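Local coordinates for uncharacterized protein PA2218 (Pseudomonas aeruginosa, PDB 2HDW), which is of unknown function but has an alpha/beta hydrolase fold and is probably a hydrolase, though its substrate is not known, at residues Pro148-Asp160 and Trp181-Val195. Sequence-based numbering, arbitrary orientation.
Sequences PDINTEDFSAAVD and WGGMALNAVAVDKRV
Phe-155 plugs into a hole on helix 180-191 formed by Trp-181, Met-184, Ala-185 and Ala-188. Its CE1 lies 3.5 Å from Ala-185 CB. The edge of Trp-181 points to the Phe-155 face in an offset edge-to-face pair, with planes at 64°. Met-184 makes the return knob, among Pro-148, Asn-151, Thr-152 and Phe-155. This interlocked part is tight and largely buried. The axes of segments 148-160 and 181-191 come within 8.6 Å and cross at -68°.

The polar part is less enclosed: Ser-156, Asp-160 and Arg-194 are partly exposed, while Asp-192 is buried. Arg-194 forms a side-on salt bridge with Asp-192, NE to OD1 and NH2 to OD2. With chi1 at -171° the Asp-192 carboxylate extends on toward Ser-156, whose OG donates to OD2 at 2.8 Å. A second salt bridge completes the network: Arg-194 NH1 and NH2 both reach Asp-160 OD1, at 2.7 and 2.9 Å. NH2 also reaches Ser-156 O at 3.3 Å. Val-159 CG1 covers one guanidinium face. Arg-194 probably offsets both carboxylate charges.

Both helices belong to the alpha/beta hydrolase fold. Phe-155 and Val-159 rest on Val-100 of strand 96-102, Ala-185 on Val-198 of strand 197-201, and Phe-130 meets both aromatic rings edge-to-face.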
ATOM      1  N   PRO A 148      -0.604  -0.390  12.101  1.00  8.67           N
ATOM      2  CA  PRO A 148       0.673  -0.718  11.456  1.00  9.57           C
ATOM      3  C   PRO A 148       0.999  -2.198  11.594  1.00 10.70           C
ATOM      4  O   PRO A 148       1.632  -2.792  10.717  1.00 12.14           O
ATOM      5  CB  PRO A 148       1.670   0.176  12.188  1.00  7.46           C
ATOM      6  CG  PRO A 148       1.075   0.291  13.556  1.00  5.76           C
ATOM      7  CD  PRO A 148      -0.396   0.492  13.263  1.00  7.64           C
ATOM      8  N   ASP A 149       0.550  -2.789  12.696  1.00  9.69           N
ATOM      9  CA  ASP A 149       0.791  -4.210  12.968  1.00  9.77           C
ATOM     10  C   ASP A 149      -0.042  -5.073  12.023  1.00  9.24           C
ATOM     11  O   ASP A 149       0.496  -5.877  11.260  1.00  8.71           O
ATOM     12  CB  ASP A 149       0.421  -4.529  14.421  1.00  8.89           C
ATOM     13  CG  ASP A 149       0.817  -5.939  14.842  1.00 10.25           C
ATOM     14  OD1 ASP A 149       0.787  -6.853  13.998  1.00 11.73           O
ATOM     15  OD2 ASP A 149       1.136  -6.141  16.036  1.00 12.84           O
ATOM     16  N   ILE A 150      -1.360  -4.894  12.074  1.00  7.55           N
ATOM     17  CA  ILE A 150      -2.266  -5.666  11.238  1.00  7.61           C
ATOM     18  C   ILE A 150      -1.991  -5.472   9.749  1.00  8.99           C
ATOM     19  O   ILE A 150      -2.034  -6.425   8.974  1.00  9.86           O
ATOM     20  CB  ILE A 150      -3.741  -5.302  11.527  1.00  8.09           C
ATOM     21  CG1 ILE A 150      -4.087  -5.652  12.979  1.00  8.51           C
ATOM     22  CG2 ILE A 150      -4.668  -6.054  10.569  1.00  6.64           C
ATOM     23  CD1 ILE A 150      -5.528  -5.304  13.383  1.00 10.31           C
ATOM     24  N   ASN A 151      -1.697  -4.240   9.347  1.00  8.17           N
ATOM     25  CA  ASN A 151      -1.431  -3.976   7.941  1.00  8.55           C
ATOM     26  C   ASN A 151      -0.113  -4.606   7.500  1.00  8.82           C
ATOM     27  O   ASN A 151       0.006  -5.091   6.371  1.00  9.79           O
ATOM     28  CB  ASN A 151      -1.457  -2.465   7.674  1.00 10.19           C
ATOM     29  CG  ASN A 151      -2.877  -1.902   7.702  1.00 10.31           C
ATOM     30  OD1 ASN A 151      -3.845  -2.632   7.475  1.00 14.61           O
ATOM     31  ND2 ASN A 151      -3.005  -0.608   7.962  1.00  8.77           N
ATOM     32  N   THR A 152       0.879  -4.617   8.384  1.00  6.88           N
ATOM     33  CA  THR A 152       2.143  -5.253   8.030  1.00  7.93           C
ATOM     34  C   THR A 152       1.827  -6.736   7.817  1.00  6.72           C
ATOM     35  O   THR A 152       2.311  -7.356   6.872  1.00  7.49           O
ATOM     36  CB  THR A 152       3.191  -5.066   9.148  1.00  6.99           C
ATOM     37  OG1 THR A 152       3.587  -3.688   9.195  1.00  5.57           O
ATOM     38  CG2 THR A 152       4.411  -5.937   8.896  1.00  9.11           C
ATOM     39  N   GLU A 153       0.986  -7.293   8.685  1.00  6.88           N
ATOM     40  CA  GLU A 153       0.580  -8.697   8.575  1.00  7.54           C
ATOM     41  C   GLU A 153      -0.152  -8.971   7.247  1.00  8.43           C
ATOM     42  O   GLU A 153       0.051 -10.021   6.624  1.00  8.91           O
ATOM     43  CB  GLU A 153      -0.314  -9.071   9.766  1.00  7.15           C
ATOM     44  CG  GLU A 153      -1.135 -10.353   9.606  1.00  7.39           C
ATOM     45  CD  GLU A 153      -0.298 -11.578   9.257  1.00 10.42           C
ATOM     46  OE1 GLU A 153       0.865 -11.670   9.704  1.00  5.98           O
ATOM     47  OE2 GLU A 153      -0.817 -12.467   8.544  1.00 11.27           O
ATOM     48  N   ASP A 154      -0.981  -8.029   6.804  1.00  8.05           N
ATOM     49  CA  ASP A 154      -1.722  -8.198   5.547  1.00  8.20           C
ATOM     50  C   ASP A 154      -0.788  -8.536   4.389  1.00  7.19           C
ATOM     51  O   ASP A 154      -1.100  -9.373   3.543  1.00  7.75           O
ATOM     52  CB  ASP A 154      -2.495  -6.927   5.180  1.00  9.59           C
ATOM     53  CG  ASP A 154      -3.700  -6.681   6.070  1.00  8.80           C
ATOM     54  OD1 ASP A 154      -4.276  -7.653   6.602  1.00  9.35           O
ATOM     55  OD2 ASP A 154      -4.091  -5.503   6.215  1.00  7.39           O
ATOM     56  N   PHE A 155       0.362  -7.878   4.346  1.00  8.74           N
ATOM     57  CA  PHE A 155       1.324  -8.119   3.282  1.00  8.14           C
ATOM     58  C   PHE A 155       1.818  -9.565   3.291  1.00  7.61           C
ATOM     59  O   PHE A 155       1.917 -10.198   2.246  1.00  8.60           O
ATOM     60  CB  PHE A 155       2.508  -7.159   3.424  1.00  9.59           C
ATOM     61  CG  PHE A 155       2.682  -6.237   2.254  1.00 10.43           C
ATOM     62  CD1 PHE A 155       2.923  -4.880   2.455  1.00  8.79           C
ATOM     63  CD2 PHE A 155       2.635  -6.728   0.951  1.00 11.41           C
ATOM     64  CE1 PHE A 155       3.116  -4.020   1.372  1.00 10.82           C
ATOM     65  CE2 PHE A 155       2.827  -5.879  -0.144  1.00 13.19           C
ATOM     66  CZ  PHE A 155       3.069  -4.519   0.070  1.00 13.37           C
ATOM     67  N   SER A 156       2.126 -10.086   4.472  1.00  7.59           N
ATOM     68  CA  SER A 156       2.604 -11.456   4.576  1.00  8.93           C
ATOM     69  C   SER A 156       1.473 -12.464   4.380  1.00  9.12           C
ATOM     70  O   SER A 156       1.713 -13.614   4.010  1.00  8.66           O
ATOM     71  CB  SER A 156       3.306 -11.668   5.916  1.00  8.61           C
ATOM     72  OG  SER A 156       4.571 -11.020   5.903  1.00 10.33           O
ATOM     73  N   ALA A 157       0.240 -12.033   4.628  1.00  8.55           N
ATOM     74  CA  ALA A 157      -0.910 -12.903   4.425  1.00  9.27           C
ATOM     75  C   ALA A 157      -1.073 -13.066   2.915  1.00  9.77           C
ATOM     76  O   ALA A 157      -1.470 -14.131   2.433  1.00 10.04           O
ATOM     77  CB  ALA A 157      -2.164 -12.279   5.024  1.00  9.76           C
ATOM     78  N   ALA A 158      -0.755 -12.002   2.178  1.00  8.22           N
ATOM     79  CA  ALA A 158      -0.846 -12.020   0.722  1.00 10.59           C
ATOM     80  C   ALA A 158       0.258 -12.915   0.163  1.00 11.87           C
ATOM     81  O   ALA A 158       0.041 -13.659  -0.797  1.00 11.56           O
ATOM     82  CB  ALA A 158      -0.719 -10.602   0.163  1.00  9.80           C
ATOM     83  N   VAL A 159       1.441 -12.853   0.770  1.00 12.09           N
ATOM     84  CA  VAL A 159       2.551 -13.688   0.334  1.00 10.76           C
ATOM     85  C   VAL A 159       2.181 -15.149   0.605  1.00 12.08           C
ATOM     86  O   VAL A 159       2.526 -16.039  -0.175  1.00 10.63           O
ATOM     87  CB  VAL A 159       3.856 -13.323   1.078  1.00 10.73           C
ATOM     88  CG1 VAL A 159       4.950 -14.334   0.752  1.00 11.75           C
ATOM     89  CG2 VAL A 159       4.303 -11.921   0.666  1.00 10.11           C
ATOM     90  N   ASP A 160       1.474 -15.389   1.711  1.00 11.56           N
ATOM     91  CA  ASP A 160       1.032 -16.741   2.053  1.00 12.85           C
ATOM     92  C   ASP A 160       0.223 -17.339   0.897  1.00 14.38           C
ATOM     93  O   ASP A 160       0.421 -18.494   0.512  1.00 15.04           O
ATOM     94  CB  ASP A 160       0.125 -16.736   3.293  1.00 12.93           C
ATOM     95  CG  ASP A 160       0.892 -16.618   4.598  1.00 15.54           C
ATOM     96  OD1 ASP A 160       2.141 -16.640   4.587  1.00 14.21           O
ATOM     97  OD2 ASP A 160       0.226 -16.511   5.654  1.00 14.30           O
ATOM     98  N   TRP A 181       1.907   2.256   1.889  1.00  9.96           N
ATOM     99  CA  TRP A 181       2.272   0.856   2.041  1.00  9.46           C
ATOM    100  C   TRP A 181       3.726   0.580   1.699  1.00  9.86           C
ATOM    101  O   TRP A 181       4.204  -0.559   1.807  1.00  8.29           O
ATOM    102  CB  TRP A 181       1.331  -0.026   1.233  1.00  8.87           C
ATOM    103  CG  TRP A 181       0.043  -0.224   1.966  1.00  9.44           C
ATOM    104  CD1 TRP A 181      -0.957   0.697   2.143  1.00 10.21           C
ATOM    105  CD2 TRP A 181      -0.336  -1.378   2.718  1.00  8.66           C
ATOM    106  NE1 TRP A 181      -1.936   0.183   2.970  1.00  9.04           N
ATOM    107  CE2 TRP A 181      -1.576  -1.088   3.338  1.00  9.02           C
ATOM    108  CE3 TRP A 181       0.253  -2.632   2.935  1.00  7.89           C
ATOM    109  CZ2 TRP A 181      -2.234  -2.005   4.161  1.00  8.69           C
ATOM    110  CZ3 TRP A 181      -0.402  -3.546   3.753  1.00  7.12           C
ATOM    111  CH2 TRP A 181      -1.635  -3.225   4.356  1.00  9.00           C
ATOM    112  N   GLY A 182       4.432   1.630   1.284  1.00  7.10           N
ATOM    113  CA  GLY A 182       5.846   1.486   1.001  1.00  7.52           C
ATOM    114  C   GLY A 182       6.493   1.233   2.356  1.00  6.98           C
ATOM    115  O   GLY A 182       7.396   0.419   2.490  1.00  7.75           O
ATOM    116  N   GLY A 183       6.008   1.936   3.376  1.00  8.49           N
ATOM    117  CA  GLY A 183       6.543   1.755   4.713  1.00  9.01           C
ATOM    118  C   GLY A 183       6.183   0.382   5.254  1.00  9.60           C
ATOM    119  O   GLY A 183       7.004  -0.279   5.890  1.00  9.11           O
ATOM    120  N   MET A 184       4.950  -0.053   4.999  1.00 10.64           N
ATOM    121  CA  MET A 184       4.496  -1.363   5.458  1.00  9.77           C
ATOM    122  C   MET A 184       5.254  -2.491   4.743  1.00  8.83           C
ATOM    123  O   MET A 184       5.522  -3.536   5.336  1.00  6.97           O
ATOM    124  CB  MET A 184       2.987  -1.524   5.226  1.00 10.42           C
ATOM    125  CG  MET A 184       2.115  -1.511   6.504  1.00  8.07           C
ATOM    126  SD  MET A 184       1.941   0.098   7.349  1.00  1.11           S
ATOM    127  CE  MET A 184       0.689   0.888   6.296  1.00 10.00           C
ATOM    128  N   ALA A 185       5.594  -2.281   3.474  1.00  8.92           N
ATOM    129  CA  ALA A 185       6.319  -3.294   2.711  1.00  9.65           C
ATOM    130  C   ALA A 185       7.704  -3.519   3.315  1.00  8.72           C
ATOM    131  O   ALA A 185       8.117  -4.657   3.524  1.00  9.05           O
ATOM    132  CB  ALA A 185       6.447  -2.875   1.240  1.00 11.37           C
ATOM    133  N   LEU A 186       8.420  -2.438   3.599  1.00  7.50           N
ATOM    134  CA  LEU A 186       9.753  -2.551   4.193  1.00  8.10           C
ATOM    135  C   LEU A 186       9.643  -3.202   5.566  1.00  6.85           C
ATOM    136  O   LEU A 186      10.493  -4.009   5.951  1.00  7.65           O
ATOM    137  CB  LEU A 186      10.400  -1.167   4.325  1.00  7.65           C
ATOM    138  CG  LEU A 186      10.706  -0.465   3.000  1.00 10.67           C
ATOM    139  CD1 LEU A 186      11.093   0.988   3.247  1.00  9.48           C
ATOM    140  CD2 LEU A 186      11.824  -1.213   2.283  1.00  9.22           C
ATOM    141  N   ASN A 187       8.585  -2.858   6.294  1.00  7.29           N
ATOM    142  CA  ASN A 187       8.356  -3.401   7.630  1.00  8.91           C
ATOM    143  C   ASN A 187       8.135  -4.911   7.559  1.00  7.70           C
ATOM    144  O   ASN A 187       8.671  -5.663   8.372  1.00  8.90           O
ATOM    145  CB  ASN A 187       7.129  -2.744   8.269  1.00  6.08           C
ATOM    146  CG  ASN A 187       7.132  -2.847   9.786  1.00  8.45           C
ATOM    147  OD1 ASN A 187       6.130  -3.232  10.402  1.00 10.60           O
ATOM    148  ND2 ASN A 187       8.253  -2.490  10.399  1.00  7.15           N
ATOM    149  N   ALA A 188       7.345  -5.342   6.580  1.00  9.14           N
ATOM    150  CA  ALA A 188       7.044  -6.761   6.398  1.00  9.56           C
ATOM    151  C   ALA A 188       8.266  -7.578   5.985  1.00 10.66           C
ATOM    152  O   ALA A 188       8.515  -8.656   6.528  1.00 10.93           O
ATOM    153  CB  ALA A 188       5.937  -6.931   5.356  1.00  9.15           C
ATOM    154  N   VAL A 189       9.025  -7.066   5.020  1.00  9.69           N
ATOM    155  CA  VAL A 189      10.205  -7.769   4.519  1.00  9.55           C
ATOM    156  C   VAL A 189      11.295  -7.990   5.574  1.00  9.54           C
ATOM    157  O   VAL A 189      12.013  -8.988   5.535  1.00  9.54           O
ATOM    158  CB  VAL A 189      10.818  -7.021   3.307  1.00  9.00           C
ATOM    159  CG1 VAL A 189      12.051  -7.769   2.803  1.00  7.67           C
ATOM    160  CG2 VAL A 189       9.776  -6.902   2.190  1.00  9.03           C
ATOM    161  N   ALA A 190      11.420  -7.056   6.509  1.00  7.44           N
ATOM    162  CA  ALA A 190      12.425  -7.175   7.557  1.00  8.01           C
ATOM    163  C   ALA A 190      12.299  -8.489   8.331  1.00  9.10           C
ATOM    164  O   ALA A 190      13.308  -9.127   8.643  1.00  9.73           O
ATOM    165  CB  ALA A 190      12.314  -5.998   8.519  1.00  8.78           C
ATOM    166  N   VAL A 191      11.073  -8.897   8.645  1.00  8.43           N
ATOM    167  CA  VAL A 191      10.880 -10.136   9.398  1.00  9.17           C
ATOM    168  C   VAL A 191      10.396 -11.335   8.591  1.00  9.32           C
ATOM    169  O   VAL A 191      10.572 -12.467   9.029  1.00 10.66           O
ATOM    170  CB  VAL A 191       9.916  -9.953  10.599  1.00  9.95           C
ATOM    171  CG1 VAL A 191      10.576  -9.089  11.668  1.00 13.89           C
ATOM    172  CG2 VAL A 191       8.599  -9.353  10.139  1.00 10.05           C
ATOM    173  N   ASP A 192       9.781 -11.098   7.431  1.00  8.96           N
ATOM    174  CA  ASP A 192       9.314 -12.200   6.589  1.00  9.99           C
ATOM    175  C   ASP A 192      10.456 -12.562   5.631  1.00 10.74           C
ATOM    176  O   ASP A 192      10.583 -11.980   4.556  1.00 11.83           O
ATOM    177  CB  ASP A 192       8.085 -11.784   5.784  1.00 10.47           C
ATOM    178  CG  ASP A 192       7.440 -12.958   5.056  1.00 12.42           C
ATOM    179  OD1 ASP A 192       8.082 -14.028   4.932  1.00 13.57           O
ATOM    180  OD2 ASP A 192       6.289 -12.810   4.601  1.00 13.07           O
ATOM    181  N   LYS A 193      11.280 -13.524   6.035  1.00 10.07           N
ATOM    182  CA  LYS A 193      12.433 -13.949   5.250  1.00 10.09           C
ATOM    183  C   LYS A 193      12.122 -14.607   3.905  1.00 10.56           C
ATOM    184  O   LYS A 193      13.029 -14.844   3.104  1.00  9.12           O
ATOM    185  CB  LYS A 193      13.310 -14.877   6.093  1.00  9.04           C
ATOM    186  CG  LYS A 193      13.705 -14.275   7.440  1.00  8.99           C
ATOM    187  CD  LYS A 193      14.389 -12.917   7.273  1.00 10.61           C
ATOM    188  CE  LYS A 193      14.799 -12.337   8.630  1.00 10.23           C
ATOM    189  NZ  LYS A 193      15.400 -10.974   8.523  1.00  9.35           N
ATOM    190  N   ARG A 194      10.851 -14.907   3.659  1.00  9.26           N
ATOM    191  CA  ARG A 194      10.458 -15.516   2.390  1.00  8.77           C
ATOM    192  C   ARG A 194      10.534 -14.501   1.245  1.00  9.82           C
ATOM    193  O   ARG A 194      10.812 -14.871   0.106  1.00 10.14           O
ATOM    194  CB  ARG A 194       9.035 -16.065   2.489  1.00  8.64           C
ATOM    195  CG  ARG A 194       8.832 -17.122   3.566  1.00  6.29           C
ATOM    196  CD  ARG A 194       7.363 -17.471   3.691  1.00  9.75           C
ATOM    197  NE  ARG A 194       6.574 -16.297   4.045  1.00  7.36           N
ATOM    198  CZ  ARG A 194       5.247 -16.244   4.019  1.00 10.74           C
ATOM    199  NH1 ARG A 194       4.542 -17.311   3.656  1.00  7.79           N
ATOM    200  NH2 ARG A 194       4.623 -15.109   4.331  1.00  7.20           N
ATOM    201  N   VAL A 195      10.285 -13.224   1.544  1.00  9.03           N
ATOM    202  CA  VAL A 195      10.316 -12.174   0.526  1.00  9.42           C
ATOM    203  C   VAL A 195      11.770 -11.881   0.142  1.00 11.32           C
ATOM    204  O   VAL A 195      12.575 -11.449   0.974  1.00 10.36           O
ATOM    205  CB  VAL A 195       9.617 -10.889   1.033  1.00  8.10           C
ATOM    206  CG1 VAL A 195       9.504  -9.876  -0.092  1.00  6.23           C
ATOM    207  CG2 VAL A 195       8.229 -11.233   1.573  1.00  7.90           C
TER